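Local coordinates for N-methyltransferase (Streptoalloteichus sp. ATCC 53650, PDB 5BSZ), which probably transfers a methyl group from S-adenosylmethionine to the amino nitrogen of a trideoxysugar in the making of kedarcidin, at residues H61-V66 and E86-A91; A133-L138 and A223-E228; H162-V165 and R170-V173. All blocks are in the same frame, centred on the assembly; numbering follows the deposited sequence.

Contact 1 of 3, residues H61-V66 and E86-A91; sequences HLAHLV and ERKLTA. With SAH (S-adenosyl-L-homocysteine), chain B; EDO (1,2-ethanediol), chain D.
The imidazole of His61 meets the bound S-adenosyl-L-homocysteine edge-on, and the carboxylate carbon SAH C lies in the ring plane. The closest approach is from CE1 of His61 to SAH O, 3.2 Å. NE2, the ring atom next to CE1, is hydrogen-bonded to Glu33 OE1, which fixes how the imidazole is turned, and Phe30 packs against it edge-to-face. Without the imidazole, as with an alanine here, Glu33 is likely to lose this mate and a gap to open beside the carboxylate of the ligand.

The rest of helix 60-65 turns toward the end of helix 79-88. Leu89, the first residue beyond that helix, lies against both Leu62 and Ala63. Its CG stands anti to its own carbonyl carbon (chi1 -63°), and this sends both methyls across to the other helix. CD1 of Leu89 meets CD1 of Leu62 at 3.8 Å, and the two leucine side chains cross at about a right angle. CD2 of Leu89 goes to Ala63, 3.7 Å from its backbone N and 4.1 Å from its CB. No hydrogen bond joins the two segments. Lys88 only skirts Ala63 with its aliphatic chain, CD to CB 4.4 Å, while its NZ goes on to Thr58 O and Glu60.

Leu62 also rests on Leu51 and Asp53 of strand 50-54 and on Ala72 of strand 71-76. This is the first part of a Rossmann-like methyltransferase fold. Helix 60-65 follows strand 50-54, carries a pocket residue at its start and packs against the end of the next helix of the beta-alpha-beta succession, beside the S-adenosyl-L-homocysteine site.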
loop_
_atom_site.group_PDB
_atom_site.type_symbol
_atom_site.label_atom_id
_atom_site.label_comp_id
_atom_site.label_asym_id
_atom_site.label_seq_id
_atom_site.Cartn_x
_atom_site.Cartn_y
_atom_site.Cartn_z
ATOM N N HIS A 61 13.020 13.066 28.328
ATOM C CA HIS A 61 14.101 12.898 29.269
ATOM C C HIS A 61 14.495 14.284 29.843
ATOM O O HIS A 61 14.781 14.408 31.032
ATOM C CB HIS A 61 15.351 12.268 28.652
ATOM C CG HIS A 61 15.205 10.812 28.301
ATOM N ND1 HIS A 61 14.972 10.369 27.015
ATOM C CD2 HIS A 61 15.299 9.697 29.069
ATOM C CE1 HIS A 61 14.891 9.046 27.020
ATOM N NE2 HIS A 61 15.127 8.609 28.243
ATOM N N LEU A 62 14.575 15.299 28.996
ATOM C CA LEU A 62 14.917 16.644 29.491
ATOM C C LEU A 62 13.943 17.142 30.582
ATOM O O LEU A 62 14.348 17.816 31.543
ATOM C CB LEU A 62 14.984 17.644 28.306
ATOM C CG LEU A 62 16.249 17.655 27.470
ATOM C CD1 LEU A 62 16.058 18.522 26.219
ATOM C CD2 LEU A 62 17.371 18.138 28.361
ATOM N N ALA A 63 12.669 16.793 30.435
ATOM C CA ALA A 63 11.647 17.187 31.403
ATOM C C ALA A 63 11.942 16.578 32.761
ATOM O O ALA A 63 11.733 17.230 33.788
ATOM C CB ALA A 63 10.245 16.832 30.906
ATOM N N HIS A 64 12.491 15.361 32.785
ATOM C CA HIS A 64 13.060 14.852 34.031
ATOM C C HIS A 64 14.362 15.473 34.464
ATOM O O HIS A 64 14.583 15.762 35.641
ATOM C CB HIS A 64 13.197 13.322 34.010
ATOM C CG HIS A 64 11.878 12.630 33.824
ATOM N ND1 HIS A 64 11.151 12.128 34.870
ATOM C CD2 HIS A 64 11.130 12.414 32.716
ATOM C CE1 HIS A 64 10.032 11.588 34.418
ATOM N NE2 HIS A 64 9.994 11.756 33.111
ATOM N N LEU A 65 15.268 15.655 33.537
ATOM C CA LEU A 65 16.582 16.084 33.921
ATOM C C LEU A 65 16.654 17.545 34.411
ATOM O O LEU A 65 17.525 17.880 35.207
ATOM C CB LEU A 65 17.484 15.867 32.740
ATOM C CG LEU A 65 17.840 14.364 32.571
ATOM C CD1 LEU A 65 18.253 14.188 31.125
ATOM C CD2 LEU A 65 18.983 13.901 33.439
ATOM N N VAL A 66 15.746 18.392 33.948
ATOM C CA VAL A 66 15.884 19.804 34.179
ATOM C C VAL A 66 15.774 20.164 35.656
ATOM O O VAL A 66 16.315 21.194 36.037
ATOM C CB VAL A 66 14.901 20.737 33.413
ATOM C CG1 VAL A 66 15.151 20.728 31.926
ATOM C CG2 VAL A 66 13.439 20.525 33.837
ATOM N N GLU A 86 10.219 21.734 22.429
ATOM C CA GLU A 86 10.330 23.082 22.945
ATOM C C GLU A 86 9.043 23.540 23.607
ATOM O O GLU A 86 9.087 24.223 24.605
ATOM C CB GLU A 86 10.731 24.085 21.873
ATOM C CG GLU A 86 11.413 25.297 22.490
ATOM C CD GLU A 86 12.119 26.137 21.449
ATOM O OE1 GLU A 86 11.348 26.769 20.688
ATOM O OE2 GLU A 86 13.389 26.111 21.391
ATOM N N ARG A 87 7.919 23.170 23.015
ATOM C CA ARG A 87 6.606 23.311 23.605
ATOM C C ARG A 87 6.532 22.697 24.987
ATOM O O ARG A 87 5.910 23.284 25.865
ATOM C CB ARG A 87 5.584 22.611 22.703
ATOM C CG ARG A 87 4.220 23.270 22.614
ATOM C CD ARG A 87 3.333 22.559 21.594
ATOM N NE ARG A 87 3.896 22.608 20.245
ATOM C CZ ARG A 87 4.108 21.558 19.448
ATOM N NH1 ARG A 87 3.792 20.316 19.808
ATOM N NH2 ARG A 87 4.635 21.765 18.253
ATOM N N LYS A 88 7.130 21.520 25.200
ATOM C CA LYS A 88 6.938 20.805 26.463
ATOM C C LYS A 88 7.802 21.340 27.597
ATOM O O LYS A 88 7.470 21.169 28.741
ATOM C CB LYS A 88 7.173 19.312 26.281
ATOM C CG LYS A 88 7.393 18.522 27.561
ATOM C CD LYS A 88 7.998 17.174 27.195
ATOM C CE LYS A 88 6.889 16.244 26.751
ATOM N NZ LYS A 88 7.377 15.257 25.760
ATOM N N LEU A 89 8.918 21.980 27.273
ATOM C CA LEU A 89 9.906 22.409 28.241
ATOM C C LEU A 89 9.665 23.900 28.516
ATOM O O LEU A 89 8.929 24.548 27.786
ATOM C CB LEU A 89 11.306 22.173 27.670
ATOM C CG LEU A 89 11.589 20.681 27.407
ATOM C CD1 LEU A 89 12.876 20.508 26.590
ATOM C CD2 LEU A 89 11.680 19.983 28.757
ATOM N N THR A 90 10.259 24.432 29.571
ATOM C CA THR A 90 10.197 25.871 29.895
ATOM C C THR A 90 11.568 26.491 29.767
ATOM O O THR A 90 12.500 26.063 30.437
ATOM C CB THR A 90 9.677 26.083 31.343
ATOM O OG1 THR A 90 8.324 25.622 31.404
ATOM C CG2 THR A 90 9.713 27.574 31.770
ATOM N N ALA A 91 11.735 27.455 28.869
ATOM C CA ALA A 91 13.010 28.185 28.792
ATOM C C ALA A 91 14.193 27.256 28.564
ATOM O O ALA A 91 15.305 27.551 28.990
ATOM C CB ALA A 91 13.273 28.993 30.055
HETATM N N SAH B . 16.882 10.283 22.669
HETATM C CA SAH B . 15.405 10.222 22.352
HETATM C CB SAH B . 15.081 10.058 20.851
HETATM C CG SAH B . 14.635 8.739 20.269
HETATM S SD SAH B . 14.252 8.663 18.552
HETATM C C SAH B . 14.852 9.196 23.296
HETATM O O SAH B . 15.537 8.456 23.991
HETATM O OXT SAH B . 13.676 9.190 23.501
HETATM C "C5'" SAH B . 15.731 9.134 17.696
HETATM C "C4'" SAH B . 15.716 10.653 17.434
HETATM O "O4'" SAH B . 16.939 11.068 16.799
HETATM C "C3'" SAH B . 14.620 11.082 16.463
HETATM O "O3'" SAH B . 13.823 12.057 17.129
HETATM C "C2'" SAH B . 15.292 11.730 15.262
HETATM O "O2'" SAH B . 14.571 12.889 14.773
HETATM C "C1'" SAH B . 16.653 12.055 15.821
HETATM N N9 SAH B . 17.746 12.096 14.831
HETATM C C8 SAH B . 17.961 11.240 13.788
HETATM N N7 SAH B . 19.054 11.618 13.088
HETATM C C5 SAH B . 19.511 12.754 13.677
HETATM C C6 SAH B . 20.619 13.670 13.420
HETATM N N6 SAH B . 21.406 13.365 12.371
HETATM N N1 SAH B . 20.779 14.707 14.273
HETATM C C2 SAH B . 19.937 14.963 15.280
HETATM N N3 SAH B . 18.895 14.173 15.592
HETATM C C4 SAH B . 18.652 13.076 14.835
HETATM C C1 EDO D . 6.974 25.723 26.226
HETATM O O1 EDO D . 6.221 25.582 27.441
HETATM C C2 EDO D . 7.979 26.856 26.367
HETATM O O2 EDO D . 9.262 26.411 25.909
#

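Contact 2 of 3, residues A133-L138 and A223-E228; sequences AMARHL and AGCEPE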
loop_
_atom_site.group_PDB
_atom_site.type_symbol
_atom_site.label_atom_id
_atom_site.label_comp_id
_atom_site.label_asym_id
_atom_site.label_seq_id
_atom_site.Cartn_x
_atom_site.Cartn_y
_atom_site.Cartn_z
ATOM N N ALA A 133 31.792 15.893 18.254
ATOM C CA ALA A 133 30.961 17.081 18.294
ATOM C C ALA A 133 30.355 17.221 19.680
ATOM O O ALA A 133 30.258 18.338 20.141
ATOM C CB ALA A 133 29.838 17.042 17.265
ATOM N N MET A 134 29.868 16.122 20.281
ATOM C CA MET A 134 29.464 16.096 21.684
ATOM C C MET A 134 30.555 16.573 22.665
ATOM O O MET A 134 30.281 17.415 23.507
ATOM C CB MET A 134 28.931 14.725 22.146
ATOM C CG MET A 134 27.621 14.379 21.397
ATOM S SD MET A 134 27.221 12.644 21.695
ATOM C CE MET A 134 25.990 12.541 20.396
ATOM N N ALA A 135 31.758 16.001 22.551
ATOM C CA ALA A 135 32.902 16.312 23.422
ATOM C C ALA A 135 33.342 17.784 23.363
ATOM O O ALA A 135 33.777 18.321 24.389
ATOM C CB ALA A 135 34.082 15.406 23.059
ATOM N N ARG A 136 33.230 18.451 22.219
ATOM C CA ARG A 136 33.565 19.868 22.219
ATOM C C ARG A 136 32.515 20.767 22.832
ATOM O O ARG A 136 32.697 21.981 22.861
ATOM C CB ARG A 136 33.927 20.373 20.844
ATOM C CG ARG A 136 32.849 20.325 19.822
ATOM C CD ARG A 136 33.521 20.380 18.450
ATOM N NE ARG A 136 32.495 20.432 17.415
ATOM C CZ ARG A 136 32.387 19.610 16.364
ATOM N NH1 ARG A 136 33.276 18.633 16.122
ATOM N NH2 ARG A 136 31.358 19.779 15.546
ATOM N N HIS A 137 31.401 20.190 23.284
ATOM C CA HIS A 137 30.480 20.969 24.092
ATOM C C HIS A 137 30.649 20.724 25.562
ATOM O O HIS A 137 29.721 20.990 26.339
ATOM C CB HIS A 137 29.043 20.684 23.695
ATOM C CG HIS A 137 28.733 21.212 22.338
ATOM N ND1 HIS A 137 29.107 20.567 21.171
ATOM C CD2 HIS A 137 28.169 22.381 21.969
ATOM C CE1 HIS A 137 28.735 21.301 20.139
ATOM N NE2 HIS A 137 28.177 22.410 20.601
ATOM N N LEU A 138 31.816 20.189 25.931
ATOM C CA LEU A 138 32.141 19.958 27.331
ATOM C C LEU A 138 33.367 20.754 27.768
ATOM O O LEU A 138 34.311 20.880 26.981
ATOM C CB LEU A 138 32.512 18.494 27.576
ATOM C CG LEU A 138 31.400 17.467 27.378
ATOM C CD1 LEU A 138 31.946 16.056 27.458
ATOM C CD2 LEU A 138 30.334 17.676 28.397
ATOM N N ALA A 223 38.030 11.455 20.997
ATOM C CA ALA A 223 37.397 12.752 21.284
ATOM C C ALA A 223 38.010 13.434 22.506
ATOM O O ALA A 223 37.445 14.417 23.004
ATOM C CB ALA A 223 35.908 12.554 21.522
ATOM N N GLY A 224 39.118 12.902 23.024
ATOM C CA GLY A 224 39.812 13.511 24.163
ATOM C C GLY A 224 39.129 13.285 25.498
ATOM O O GLY A 224 39.253 14.102 26.420
ATOM N N CYS A 225 38.383 12.184 25.603
ATOM C CA CYS A 225 37.733 11.784 26.844
ATOM C C CYS A 225 38.324 10.469 27.338
ATOM O O CYS A 225 38.649 9.600 26.532
ATOM C CB CYS A 225 36.227 11.572 26.642
ATOM S SG CYS A 225 35.382 13.109 26.186
ATOM N N GLU A 226 38.394 10.340 28.656
ATOM C CA GLU A 226 38.769 9.098 29.307
ATOM C C GLU A 226 37.533 8.206 29.312
ATOM O O GLU A 226 36.522 8.600 29.929
ATOM C CB GLU A 226 39.222 9.380 30.751
ATOM C CG GLU A 226 39.746 8.137 31.451
ATOM C CD GLU A 226 41.065 7.690 30.831
ATOM O OE1 GLU A 226 41.968 8.543 30.686
ATOM O OE2 GLU A 226 41.178 6.512 30.448
ATOM N N PRO A 227 37.628 7.019 28.662
ATOM C CA PRO A 227 36.463 6.163 28.388
ATOM C C PRO A 227 36.170 5.191 29.500
ATOM O O PRO A 227 37.096 4.610 30.026
ATOM C CB PRO A 227 36.891 5.320 27.173
ATOM C CG PRO A 227 38.233 5.825 26.734
ATOM C CD PRO A 227 38.815 6.558 27.901
ATOM N N GLU A 228 34.910 5.029 29.872
ATOM C CA GLU A 228 34.474 3.961 30.746
ATOM C C GLU A 228 33.301 3.238 30.098
ATOM O O GLU A 228 32.488 3.818 29.365
ATOM C CB GLU A 228 34.006 4.485 32.095
ATOM C CG GLU A 228 35.017 5.355 32.812
ATOM C CD GLU A 228 34.395 6.044 34.010
ATOM O OE1 GLU A 228 33.979 5.338 34.948
ATOM O OE2 GLU A 228 34.270 7.289 33.966
#
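Ala135, in the last turn of helix 124-135, points its methyl at Ala223 and Cys225, which flank Gly224 in sequence. These three buried residues carry the contact. CB of Ala135 lies 3.7 Å from CB of Ala223, methyl against methyl. The same carbon is 3.5 Å from the carbonyl O of Ala223, so it touches backbone as well as side chain. On the Cys225 side it meets SG at 4.1 Å. The thiol is brought there because SG stands anti to its own carbonyl carbon, beside the backbone N (chi1 -64°). Small groups let the backbones come close: the CA atoms of Ala135 and Ala223 are 6.1 Å apart. No hydrogen bond crosses between the segments.

Each side changes direction near this point. Helix 124-135 ends in a type I turn from Ala135 to Leu138. There ND1 of His137 reaches back to Ala133 O, 2.7 Å away, and this oxygen lies in the imidazole plane. NE2 of the same ring is hydrogen-bonded to Leu104 N, so both ring nitrogens have partners, and Phe102 stacks on the ring. On the partner segment, helix 213-222 is closed by a Schellman motif with Gly224 at C-prime, its phi positive at 76°. Cys225 N is hydrogen-bonded to Leu220 O, and strand 225-230 starts at once.

Ala135 and Leu138 also pack on Leu144 of strand 143-146. The contact joins the C-terminal ends of two helices beside the central sheet. Strand 225-230 is outermost within this chain, next to reversed strand 240-245; the order 3-2-1-4-5-7-6 is that of class I methyltransferases.

Contact 3 of 3, residues H162-V165 and R170-V173; sequences HDVV and RTVV
Val165 and Val172 bond to each other twice through their backbones. Val165 N gives its hydrogen to Val172 O at 2.8 Å, and Val172 N returns one to Val165 O at 2.9 Å. Both bonds are fairly straight, with angles at hydrogen of 162° and 167°. They define an antiparallel hydrogen-bonded pair. Val172 O is used more fully, since it also accepts from Tyr23 OH and has CA of Val164 3.4 Å away in a CA-H...O contact. Val165 O has a similar contact with CA of Thr171 at 3.3 Å.

One step along, Val164 and Val173 form the non-hydrogen-bonded pair. Their side chains lie alongside each other and point the same way. CG1 of Val164, anti to the backbone N (chi1 -177°), is the methyl that reaches Val173, 4.1 Å from its CG1. His162 of the second subunit packs on both valines.

Two salt bridges lead out of the hairpin, Asp163 OD1 with Arg26 and Arg170 NH1 with Asp195. Locally, Asp163 OD2 takes a weak bond from Val164 N, 3.0 Å away. The other edge of strand 171-181 is paired with strand 184-195, through backbone hydrogen bonds between Thr171 and Ala194 and between Val173 and Leu192. This is a beta hairpin on the outermost side, within this chain, of a four-stranded antiparallel sheet, its Val164 and Val173 face against the second subunit.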
loop_
_atom_site.group_PDB
_atom_site.type_symbol
_atom_site.label_atom_id
_atom_site.label_comp_id
_atom_site.label_asym_id
_atom_site.label_seq_id
_atom_site.Cartn_x
_atom_site.Cartn_y
_atom_site.Cartn_z
ATOM N N HIS A 162 4.092 -5.693 19.538
ATOM C CA HIS A 162 2.823 -5.054 19.154
ATOM C C HIS A 162 2.327 -4.208 20.291
ATOM O O HIS A 162 2.708 -4.420 21.419
ATOM C CB HIS A 162 1.761 -6.093 18.844
ATOM C CG HIS A 162 1.263 -6.827 20.049
ATOM N ND1 HIS A 162 1.760 -8.058 20.421
ATOM C CD2 HIS A 162 0.313 -6.509 20.959
ATOM C CE1 HIS A 162 1.136 -8.468 21.512
ATOM N NE2 HIS A 162 0.288 -7.526 21.884
ATOM N N ASP A 163 1.466 -3.256 20.009
ATOM C CA ASP A 163 0.847 -2.476 21.047
ATOM C C ASP A 163 -0.543 -2.122 20.525
ATOM O O ASP A 163 -0.780 -2.115 19.316
ATOM C CB ASP A 163 1.633 -1.181 21.256
ATOM C CG ASP A 163 1.277 -0.469 22.569
ATOM O OD1 ASP A 163 1.695 0.691 22.753
ATOM O OD2 ASP A 163 0.605 -1.063 23.443
ATOM N N VAL A 164 -1.445 -1.761 21.425
ATOM C CA VAL A 164 -2.774 -1.326 21.060
ATOM C C VAL A 164 -3.161 -0.191 21.969
ATOM O O VAL A 164 -2.947 -0.285 23.170
ATOM C CB VAL A 164 -3.850 -2.411 21.298
ATOM C CG1 VAL A 164 -5.200 -1.890 20.824
ATOM C CG2 VAL A 164 -3.514 -3.712 20.592
ATOM N N VAL A 165 -3.769 0.855 21.427
ATOM C CA VAL A 165 -4.297 1.945 22.253
ATOM C C VAL A 165 -5.729 2.182 21.767
ATOM O O VAL A 165 -5.931 2.588 20.624
ATOM C CB VAL A 165 -3.430 3.207 22.090
ATOM C CG1 VAL A 165 -4.066 4.421 22.744
ATOM C CG2 VAL A 165 -2.047 2.964 22.679
ATOM N N ARG A 170 -11.514 6.114 18.599
ATOM C CA ARG A 170 -10.226 5.925 17.921
ATOM C C ARG A 170 -9.430 4.772 18.548
ATOM O O ARG A 170 -9.355 4.636 19.769
ATOM C CB ARG A 170 -9.409 7.203 17.972
ATOM C CG ARG A 170 -8.108 7.160 17.184
ATOM C CD ARG A 170 -7.745 8.556 16.695
ATOM N NE ARG A 170 -6.361 8.669 16.235
ATOM C CZ ARG A 170 -5.958 8.631 14.962
ATOM N NH1 ARG A 170 -6.820 8.465 13.963
ATOM N NH2 ARG A 170 -4.667 8.761 14.669
ATOM N N THR A 171 -8.915 3.892 17.702
ATOM C CA THR A 171 -8.081 2.755 18.082
ATOM C C THR A 171 -6.814 2.776 17.203
ATOM O O THR A 171 -6.915 2.952 16.004
ATOM C CB THR A 171 -8.818 1.434 17.841
ATOM O OG1 THR A 171 -9.868 1.275 18.779
ATOM C CG2 THR A 171 -7.938 0.247 18.041
ATOM N N VAL A 172 -5.629 2.605 17.790
ATOM C CA VAL A 172 -4.383 2.497 17.035
ATOM C C VAL A 172 -3.669 1.229 17.424
ATOM O O VAL A 172 -3.485 0.958 18.605
ATOM C CB VAL A 172 -3.478 3.712 17.350
ATOM C CG1 VAL A 172 -2.160 3.651 16.599
ATOM C CG2 VAL A 172 -4.238 4.979 17.015
ATOM N N VAL A 173 -3.300 0.415 16.445
ATOM C CA VAL A 173 -2.519 -0.754 16.693
ATOM C C VAL A 173 -1.173 -0.618 16.020
ATOM O O VAL A 173 -1.071 -0.002 14.953
ATOM C CB VAL A 173 -3.247 -2.007 16.187
ATOM C CG1 VAL A 173 -4.625 -2.072 16.815
ATOM C CG2 VAL A 173 -3.420 -1.946 14.686
#

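Overall arrangement
Contact 2 is buried, whereas contacts 1 and 3 are only partly so. Contacts 1 and 2 both belong to the Rossmann-like part and pack helix ends beside the same mixed sheet; their centres are about 24 Å apart. Neither has a hydrogen bond across it. Contact 1 relies on leucine methyls near the ligand, contact 2 on alanine and cysteine groups away from it. Contact 3 lies in the separate antiparallel sheet and is held by backbone hydrogen bonds. It alone of the three is touched by another subunit. In sequence it is nested within the loop closed by contact 2, yet their centres are about 41 Å apart.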